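Local coordinates for protein nucleoside-diphosphate-sugar pyrophosphorylase (Vibrio cholerae, PDB 4EVW) that probably transfers a nucleotidyl group to a sugar phosphate to make a nucleoside-diphosphate sugar, at residues F51-V56 with V61-K66; E181-A186 with L203-L208. The protein carries 1 engineered substitution. All blocks are in the same frame, centred on the assembly; numbering follows the deposited sequence.

Overall arrangement
Contact 1 and contact 2 sit in separate parts of one chain, with centres 24 Å apart and nearest atoms about 8 Å apart. They do not touch. Both segments of contact 1 come earlier in the sequence than those of contact 2. In contact 1, helix 59-70 packs on strand 49-54, which pairs with strand 2-5 in the mixed central sheet. Strand 2-5 pairs in turn with strand 109-111, and that strand with 174-177, just ahead of helix 180-191 of contact 2. One sheet therefore links the two regions. Both contacts are buried. Contact 1 is purely apolar; contact 2 also includes the Tyr183 hydroxyl. A magnesium ion lies about 10 Å from the side chain of Ala186 in contact 2.

Contact 1: F51-V56 with V61-K66; sequences FIVRNV and VFVREK
Phe51 opens the contact by laying one face of its ring against Val63 of helix 59-70. Methyl CG1 of Val63 makes a CH-pi contact over that face, 3.9 Å from the ring centroid and 30° off the ring normal. It is displaced toward the CB end of the ring: the closest approach of Val63 CG1 is 3.5 Å, to Phe51 CG. Phe33 of helix 32-37 also meets the Phe51 ring, with the two planes at about 55°.

Ile52 is directed to the other side of the strand. Its backbone is hydrogen-bonded to Ile4 of the parallel strand 2-5 and to Met6 just after it. Strand 49-54, helix 59-70 and strand 75-80 form a beta-alpha-beta unit, the recurring element of Rossmann-like nucleotide-binding folds. The contact joins its first strand to its crossover helix.

Val53 comes next on the helix side. Its CG1 meets CG2 of Val63 at 3.9 Å, and the two side chains run past each other in opposite directions. Val63 thus divides its methyls: CG1, anti to its own backbone N (chi1 173°), serves Phe51, and CG2 serves Val53. The Val63 side chain also touches Phe33 and, in a loop, Met6. The strand ends at Arg54, and a short loop leads on into helix 59-70.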
ATOM      1  N   PHE A  51      -7.206  -2.958   8.210  1.00 18.72           N
ATOM      2  CA  PHE A  51      -7.813  -1.959   7.345  1.00 16.81           C
ATOM      3  C   PHE A  51      -7.793  -0.648   8.119  1.00 18.01           C
ATOM      4  O   PHE A  51      -8.320  -0.570   9.229  1.00 20.11           O
ATOM      5  CB  PHE A  51      -9.251  -2.366   7.008  1.00 15.60           C
ATOM      6  CG  PHE A  51      -9.347  -3.683   6.276  1.00 18.09           C
ATOM      7  CD1 PHE A  51      -9.018  -3.769   4.927  1.00 21.65           C
ATOM      8  CD2 PHE A  51      -9.739  -4.835   6.943  1.00 20.14           C
ATOM      9  CE1 PHE A  51      -9.079  -4.992   4.248  1.00 25.16           C
ATOM     10  CE2 PHE A  51      -9.804  -6.065   6.274  1.00 19.96           C
ATOM     11  CZ  PHE A  51      -9.473  -6.138   4.925  1.00 20.03           C
ATOM     12  N   ILE A  52      -7.172   0.374   7.542  1.00 17.12           N
ATOM     13  CA  ILE A  52      -7.089   1.667   8.211  1.00 14.51           C
ATOM     14  C   ILE A  52      -7.998   2.617   7.464  1.00 21.62           C
ATOM     15  O   ILE A  52      -7.718   3.021   6.338  1.00 21.22           O
ATOM     16  CB  ILE A  52      -5.649   2.200   8.219  1.00 15.43           C
ATOM     17  CG1 ILE A  52      -4.705   1.112   8.745  1.00 17.53           C
ATOM     18  CG2 ILE A  52      -5.562   3.427   9.119  1.00 17.15           C
ATOM     19  CD1 ILE A  52      -3.225   1.440   8.577  1.00 17.32           C
ATOM     20  N   VAL A  53      -9.099   2.962   8.112  1.00 18.56           N
ATOM     21  CA  VAL A  53     -10.100   3.807   7.499  1.00 20.31           C
ATOM     22  C   VAL A  53     -10.324   5.094   8.242  1.00 22.48           C
ATOM     23  O   VAL A  53      -9.785   5.323   9.330  1.00 26.02           O
ATOM     24  CB  VAL A  53     -11.456   3.095   7.463  1.00 21.39           C
ATOM     25  CG1 VAL A  53     -11.318   1.743   6.802  1.00 25.44           C
ATOM     26  CG2 VAL A  53     -11.972   2.923   8.890  1.00 19.85           C
ATOM     27  N   ARG A  54     -11.167   5.921   7.648  1.00 24.81           N
ATOM     28  CA  ARG A  54     -11.510   7.181   8.258  1.00 30.15           C
ATOM     29  C   ARG A  54     -12.948   7.142   8.733  1.00 31.21           C
ATOM     30  O   ARG A  54     -13.754   6.357   8.231  1.00 29.34           O
ATOM     31  CB  ARG A  54     -11.336   8.288   7.261  1.00 36.34           C
ATOM     32  CG  ARG A  54     -10.871   9.487   7.950  1.00 52.59           C
ATOM     33  CD  ARG A  54     -10.134  10.356   7.020  1.00 60.25           C
ATOM     34  NE  ARG A  54     -10.570  11.706   7.288  1.00 71.06           N
ATOM     35  CZ  ARG A  54     -11.378  12.388   6.492  1.00 71.10           C
ATOM     36  NH1 ARG A  54     -11.824  11.847   5.362  1.00 67.62           N
ATOM     37  NH2 ARG A  54     -11.767  13.599   6.848  1.00 73.23           N
ATOM     38  N   ASN A  55     -13.271   8.001   9.694  1.00 27.47           N
ATOM     39  CA  ASN A  55     -14.620   8.047  10.241  1.00 25.67           C
ATOM     40  C   ASN A  55     -15.611   8.768   9.336  1.00 29.61           C
ATOM     41  O   ASN A  55     -16.300   9.686   9.771  1.00 28.77           O
ATOM     42  CB  ASN A  55     -14.597   8.709  11.622  1.00 34.09           C
ATOM     43  CG  ASN A  55     -14.139  10.152  11.572  1.00 37.42           C
ATOM     44  OD1 ASN A  55     -13.502  10.586  10.611  1.00 34.99           O
ATOM     45  ND2 ASN A  55     -14.452  10.905  12.623  1.00 40.75           N
ATOM     46  N   VAL A  56     -15.679   8.354   8.075  1.00 29.71           N
ATOM     47  CA  VAL A  56     -16.611   8.946   7.120  1.00 29.61           C
ATOM     48  C   VAL A  56     -17.338   7.863   6.326  1.00 27.61           C
ATOM     49  O   VAL A  56     -16.843   6.741   6.190  1.00 31.08           O
ATOM     50  CB  VAL A  56     -15.899   9.895   6.120  1.00 41.57           C
ATOM     51  CG1 VAL A  56     -15.460  11.173   6.824  1.00 44.32           C
ATOM     52  CG2 VAL A  56     -14.701   9.194   5.498  1.00 38.34           C
ATOM     53  N   VAL A  61     -18.044   0.128   9.174  1.00 22.27           N
ATOM     54  CA  VAL A  61     -19.095  -0.877   9.053  1.00 26.57           C
ATOM     55  C   VAL A  61     -19.014  -1.573   7.693  1.00 29.27           C
ATOM     56  O   VAL A  61     -19.120  -2.799   7.610  1.00 24.83           O
ATOM     57  CB  VAL A  61     -20.495  -0.239   9.235  1.00 30.51           C
ATOM     58  CG1 VAL A  61     -21.580  -1.217   8.812  1.00 33.00           C
ATOM     59  CG2 VAL A  61     -20.689   0.163  10.697  1.00 35.25           C
ATOM     60  N   PHE A  62     -18.820  -0.791   6.632  1.00 27.88           N
ATOM     61  CA  PHE A  62     -18.706  -1.337   5.279  1.00 26.45           C
ATOM     62  C   PHE A  62     -17.564  -2.360   5.197  1.00 25.32           C
ATOM     63  O   PHE A  62     -17.745  -3.478   4.702  1.00 24.80           O
ATOM     64  CB  PHE A  62     -18.464  -0.194   4.281  1.00 27.86           C
ATOM     65  CG  PHE A  62     -18.047  -0.650   2.900  1.00 24.21           C
ATOM     66  CD1 PHE A  62     -18.998  -0.984   1.938  1.00 34.30           C
ATOM     67  CD2 PHE A  62     -16.699  -0.724   2.560  1.00 26.20           C
ATOM     68  CE1 PHE A  62     -18.607  -1.381   0.654  1.00 30.21           C
ATOM     69  CE2 PHE A  62     -16.297  -1.121   1.284  1.00 26.17           C
ATOM     70  CZ  PHE A  62     -17.251  -1.449   0.327  1.00 27.60           C
ATOM     71  N   VAL A  63     -16.389  -1.975   5.692  1.00 21.81           N
ATOM     72  CA  VAL A  63     -15.224  -2.857   5.666  1.00 24.40           C
ATOM     73  C   VAL A  63     -15.438  -4.117   6.493  1.00 23.13           C
ATOM     74  O   VAL A  63     -15.107  -5.216   6.053  1.00 22.75           O
ATOM     75  CB  VAL A  63     -13.958  -2.126   6.178  1.00 24.72           C
ATOM     76  CG1 VAL A  63     -12.784  -3.104   6.299  1.00 20.23           C
ATOM     77  CG2 VAL A  63     -13.606  -1.006   5.222  1.00 21.96           C
ATOM     78  N   ARG A  64     -15.985  -3.962   7.692  1.00 22.99           N
ATOM     79  CA  ARG A  64     -16.217  -5.123   8.535  1.00 24.64           C
ATOM     80  C   ARG A  64     -17.158  -6.106   7.841  1.00 24.86           C
ATOM     81  O   ARG A  64     -16.912  -7.314   7.837  1.00 24.23           O
ATOM     82  CB  ARG A  64     -16.790  -4.705   9.888  1.00 25.95           C
ATOM     83  CG  ARG A  64     -16.910  -5.873  10.851  1.00 35.63           C
ATOM     84  CD  ARG A  64     -17.138  -5.413  12.280  1.00 42.79           C
ATOM     85  NE  ARG A  64     -15.956  -4.794  12.881  1.00 50.37           N
ATOM     86  CZ  ARG A  64     -14.913  -5.461  13.375  1.00 49.23           C
ATOM     87  NH1 ARG A  64     -14.883  -6.787  13.348  1.00 46.77           N
ATOM     88  NH2 ARG A  64     -13.899  -4.795  13.913  1.00 50.16           N
ATOM     89  N   GLU A  65     -18.231  -5.594   7.245  1.00 22.00           N
ATOM     90  CA  GLU A  65     -19.182  -6.458   6.550  1.00 24.72           C
ATOM     91  C   GLU A  65     -18.557  -7.156   5.345  1.00 28.10           C
ATOM     92  O   GLU A  65     -18.727  -8.365   5.163  1.00 25.53           O
ATOM     93  CB  GLU A  65     -20.413  -5.659   6.098  1.00 29.39           C
ATOM     94  CG  GLU A  65     -21.381  -5.310   7.225  1.00 36.85           C
ATOM     95  CD  GLU A  65     -22.611  -4.560   6.729  1.00 48.15           C
ATOM     96  OE1 GLU A  65     -22.777  -4.430   5.499  1.00 50.23           O
ATOM     97  OE2 GLU A  65     -23.415  -4.100   7.567  1.00 42.93           O
ATOM     98  N   LYS A  66     -17.837  -6.401   4.518  1.00 22.91           N
ATOM     99  CA  LYS A  66     -17.205  -6.974   3.333  1.00 23.22           C
ATOM    100  C   LYS A  66     -16.108  -7.975   3.688  1.00 23.08           C
ATOM    101  O   LYS A  66     -16.017  -9.040   3.073  1.00 23.98           O
ATOM    102  CB  LYS A  66     -16.622  -5.870   2.446  1.00 27.30           C
ATOM    103  CG  LYS A  66     -17.661  -4.927   1.854  1.00 33.04           C
ATOM    104  CD  LYS A  66     -18.589  -5.635   0.879  1.00 33.41           C
ATOM    105  CE  LYS A  66     -19.688  -4.692   0.407  1.00 41.78           C
ATOM    106  NZ  LYS A  66     -20.484  -5.247  -0.722  1.00 45.57           N
TER

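Contact 2: E181-A186 with L203-L208; sequences EDYLEA and LYIAPL
Ala186 and Leu208 bring the two backbones closest, with their CA atoms 5.6 Å apart, where helix 180-191 passes the loop that leads into helix 208-214. This is a helix-to-loop contact beside the mixed sheet of what is probably a nucleotidyltransferase-type fold. The side chains that meet are buried and apolar except for one phenol.

Tyr183 reaches across with CG anti to its backbone N (chi1 174°). Its ring meets two methyls. CD1 of Leu208 lies obliquely to the ring, 3.4 Å from Tyr183 CE1. CD1 of Ile205 comes to the ring edge, near its plane, and the two side chains cross at about a right angle. The phenol oxygen is not left without a polar partner in this apolar setting: Tyr183 OH is hydrogen-bonded to Ala88 O of helix 87-100. That bond ties the end of the ring to a second helix. Phe177 of strand 174-177 packs edge-to-face with the same ring.

Ala186 has only a methyl to offer. Its CB lies 4.2 Å from Leu208 CB and 3.6 Å from Leu208 O. At the far end of the tyrosine, Ile205 CD1 stands 3.4 Å from Tyr183 OH.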
ATOM      1  N   GLU A 181       8.714  -3.205  13.179  1.00 20.15           N
ATOM      2  CA  GLU A 181       9.604  -2.251  13.832  1.00 22.91           C
ATOM      3  C   GLU A 181      10.523  -1.493  12.879  1.00 21.51           C
ATOM      4  O   GLU A 181      10.853  -0.332  13.137  1.00 21.16           O
ATOM      5  CB  GLU A 181      10.423  -2.934  14.938  1.00 28.93           C
ATOM      6  CG  GLU A 181       9.630  -3.129  16.233  1.00 50.56           C
ATOM      7  CD  GLU A 181       8.880  -1.869  16.660  1.00 62.64           C
ATOM      8  OE1 GLU A 181       9.530  -0.818  16.855  1.00 63.08           O
ATOM      9  OE2 GLU A 181       7.639  -1.931  16.797  1.00 65.37           O
ATOM     10  N   ASP A 182      10.933  -2.131  11.784  1.00 22.38           N
ATOM     11  CA  ASP A 182      11.789  -1.458  10.806  1.00 20.41           C
ATOM     12  C   ASP A 182      10.984  -0.383  10.085  1.00 21.71           C
ATOM     13  O   ASP A 182      11.499   0.697   9.784  1.00 19.62           O
ATOM     14  CB  ASP A 182      12.355  -2.448   9.782  1.00 21.51           C
ATOM     15  CG  ASP A 182      13.370  -3.400  10.387  1.00 28.65           C
ATOM     16  OD1 ASP A 182      14.012  -3.032  11.392  1.00 31.41           O
ATOM     17  OD2 ASP A 182      13.533  -4.512   9.847  1.00 30.95           O
ATOM     18  N   TYR A 183       9.721  -0.679   9.797  1.00 19.97           N
ATOM     19  CA  TYR A 183       8.863   0.307   9.154  1.00 21.61           C
ATOM     20  C   TYR A 183       8.725   1.523  10.064  1.00 19.41           C
ATOM     21  O   TYR A 183       8.898   2.660   9.630  1.00 18.44           O
ATOM     22  CB  TYR A 183       7.455  -0.246   8.904  1.00 22.52           C
ATOM     23  CG  TYR A 183       6.527   0.821   8.371  1.00 20.39           C
ATOM     24  CD1 TYR A 183       6.442   1.072   7.001  1.00 19.92           C
ATOM     25  CD2 TYR A 183       5.800   1.643   9.240  1.00 18.58           C
ATOM     26  CE1 TYR A 183       5.666   2.122   6.507  1.00 20.11           C
ATOM     27  CE2 TYR A 183       5.026   2.695   8.755  1.00 19.19           C
ATOM     28  CZ  TYR A 183       4.963   2.929   7.389  1.00 19.56           C
ATOM     29  OH  TYR A 183       4.229   3.983   6.898  1.00 23.82           O
ATOM     30  N   LEU A 184       8.396   1.282  11.331  1.00 16.05           N
ATOM     31  CA  LEU A 184       8.202   2.385  12.267  1.00 18.04           C
ATOM     32  C   LEU A 184       9.468   3.204  12.504  1.00 20.32           C
ATOM     33  O   LEU A 184       9.410   4.423  12.663  1.00 18.62           O
ATOM     34  CB  LEU A 184       7.631   1.863  13.592  1.00 18.56           C
ATOM     35  CG  LEU A 184       6.209   1.290  13.472  1.00 22.62           C
ATOM     36  CD1 LEU A 184       5.779   0.699  14.805  1.00 23.80           C
ATOM     37  CD2 LEU A 184       5.234   2.378  13.032  1.00 22.49           C
ATOM     38  N   GLU A 185      10.617   2.540  12.515  1.00 19.34           N
ATOM     39  CA  GLU A 185      11.880   3.246  12.704  1.00 23.13           C
ATOM     40  C   GLU A 185      12.190   4.105  11.473  1.00 20.33           C
ATOM     41  O   GLU A 185      12.642   5.241  11.601  1.00 23.95           O
ATOM     42  CB  GLU A 185      13.008   2.248  12.944  1.00 26.53           C
ATOM     43  CG  GLU A 185      14.349   2.895  13.216  1.00 44.55           C
ATOM     44  CD  GLU A 185      14.362   3.730  14.485  1.00 63.82           C
ATOM     45  OE1 GLU A 185      13.434   3.599  15.314  1.00 72.27           O
ATOM     46  OE2 GLU A 185      15.317   4.520  14.653  1.00 67.90           O
ATOM     47  N   ALA A 186      11.941   3.573  10.278  1.00 19.41           N
ATOM     48  CA  ALA A 186      12.186   4.343   9.062  1.00 21.85           C
ATOM     49  C   ALA A 186      11.264   5.561   9.043  1.00 21.13           C
ATOM     50  O   ALA A 186      11.667   6.658   8.641  1.00 19.46           O
ATOM     51  CB  ALA A 186      11.939   3.487   7.837  1.00 20.39           C
ATOM     52  N   LEU A 203       3.465  12.453   2.991  1.00 21.72           N
ATOM     53  CA  LEU A 203       4.293  11.365   3.491  1.00 21.85           C
ATOM     54  C   LEU A 203       3.951  10.055   2.788  1.00 22.49           C
ATOM     55  O   LEU A 203       2.960   9.396   3.112  1.00 19.82           O
ATOM     56  CB  LEU A 203       4.101  11.232   5.003  1.00 22.17           C
ATOM     57  CG  LEU A 203       4.446  12.488   5.807  1.00 23.56           C
ATOM     58  CD1 LEU A 203       4.170  12.248   7.289  1.00 24.69           C
ATOM     59  CD2 LEU A 203       5.911  12.838   5.591  1.00 17.14           C
ATOM     60  N   TYR A 204       4.784   9.696   1.819  1.00 23.26           N
ATOM     61  CA  TYR A 204       4.601   8.483   1.028  1.00 23.99           C
ATOM     62  C   TYR A 204       5.441   7.328   1.561  1.00 21.88           C
ATOM     63  O   TYR A 204       6.429   7.542   2.261  1.00 22.22           O
ATOM     64  CB  TYR A 204       4.974   8.771  -0.422  1.00 22.10           C
ATOM     65  CG  TYR A 204       4.154   9.880  -1.036  1.00 32.16           C
ATOM     66  CD1 TYR A 204       2.761   9.786  -1.099  1.00 41.62           C
ATOM     67  CD2 TYR A 204       4.762  11.021  -1.554  1.00 33.96           C
ATOM     68  CE1 TYR A 204       1.997  10.803  -1.664  1.00 42.07           C
ATOM     69  CE2 TYR A 204       4.004  12.045  -2.122  1.00 34.24           C
ATOM     70  CZ  TYR A 204       2.623  11.927  -2.174  1.00 43.41           C
ATOM     71  OH  TYR A 204       1.869  12.929  -2.740  1.00 48.39           O
ATOM     72  N   ILE A 205       5.058   6.105   1.203  1.00 17.83           N
ATOM     73  CA  ILE A 205       5.766   4.918   1.673  1.00 19.89           C
ATOM     74  C   ILE A 205       7.117   4.642   1.005  1.00 20.18           C
ATOM     75  O   ILE A 205       8.095   4.345   1.686  1.00 21.00           O
ATOM     76  CB  ILE A 205       4.905   3.641   1.487  1.00 20.81           C
ATOM     77  CG1 ILE A 205       3.547   3.800   2.184  1.00 31.28           C
ATOM     78  CG2 ILE A 205       5.671   2.418   2.032  1.00 17.59           C
ATOM     79  CD1 ILE A 205       3.540   3.433   3.644  1.00 31.21           C
ATOM     80  N   ALA A 206       7.170   4.725  -0.322  1.00 19.62           N
ATOM     81  CA  ALA A 206       8.403   4.422  -1.047  1.00 21.42           C
ATOM     82  C   ALA A 206       9.670   5.084  -0.497  1.00 20.96           C
ATOM     83  O   ALA A 206      10.700   4.429  -0.347  1.00 20.98           O
ATOM     84  CB  ALA A 206       8.230   4.743  -2.541  1.00 20.09           C
ATOM     85  N   PRO A 207       9.615   6.388  -0.187  1.00 21.95           N
ATOM     86  CA  PRO A 207      10.801   7.074   0.348  1.00 21.87           C
ATOM     87  C   PRO A 207      11.349   6.452   1.637  1.00 19.76           C
ATOM     88  O   PRO A 207      12.538   6.574   1.937  1.00 19.98           O
ATOM     89  CB  PRO A 207      10.299   8.498   0.587  1.00 26.52           C
ATOM     90  CG  PRO A 207       9.281   8.677  -0.481  1.00 26.70           C
ATOM     91  CD  PRO A 207       8.541   7.353  -0.483  1.00 22.45           C
ATOM     92  N   LEU A 208      10.483   5.789   2.401  1.00 18.02           N
ATOM     93  CA  LEU A 208      10.910   5.184   3.656  1.00 22.46           C
ATOM     94  C   LEU A 208      12.014   4.161   3.470  1.00 23.12           C
ATOM     95  O   LEU A 208      12.846   3.978   4.354  1.00 20.05           O
ATOM     96  CB  LEU A 208       9.721   4.530   4.386  1.00 19.45           C
ATOM     97  CG  LEU A 208       8.605   5.488   4.800  1.00 27.23           C
ATOM     98  CD1 LEU A 208       7.601   4.776   5.713  1.00 26.77           C
ATOM     99  CD2 LEU A 208       9.213   6.681   5.515  1.00 24.56           C
TER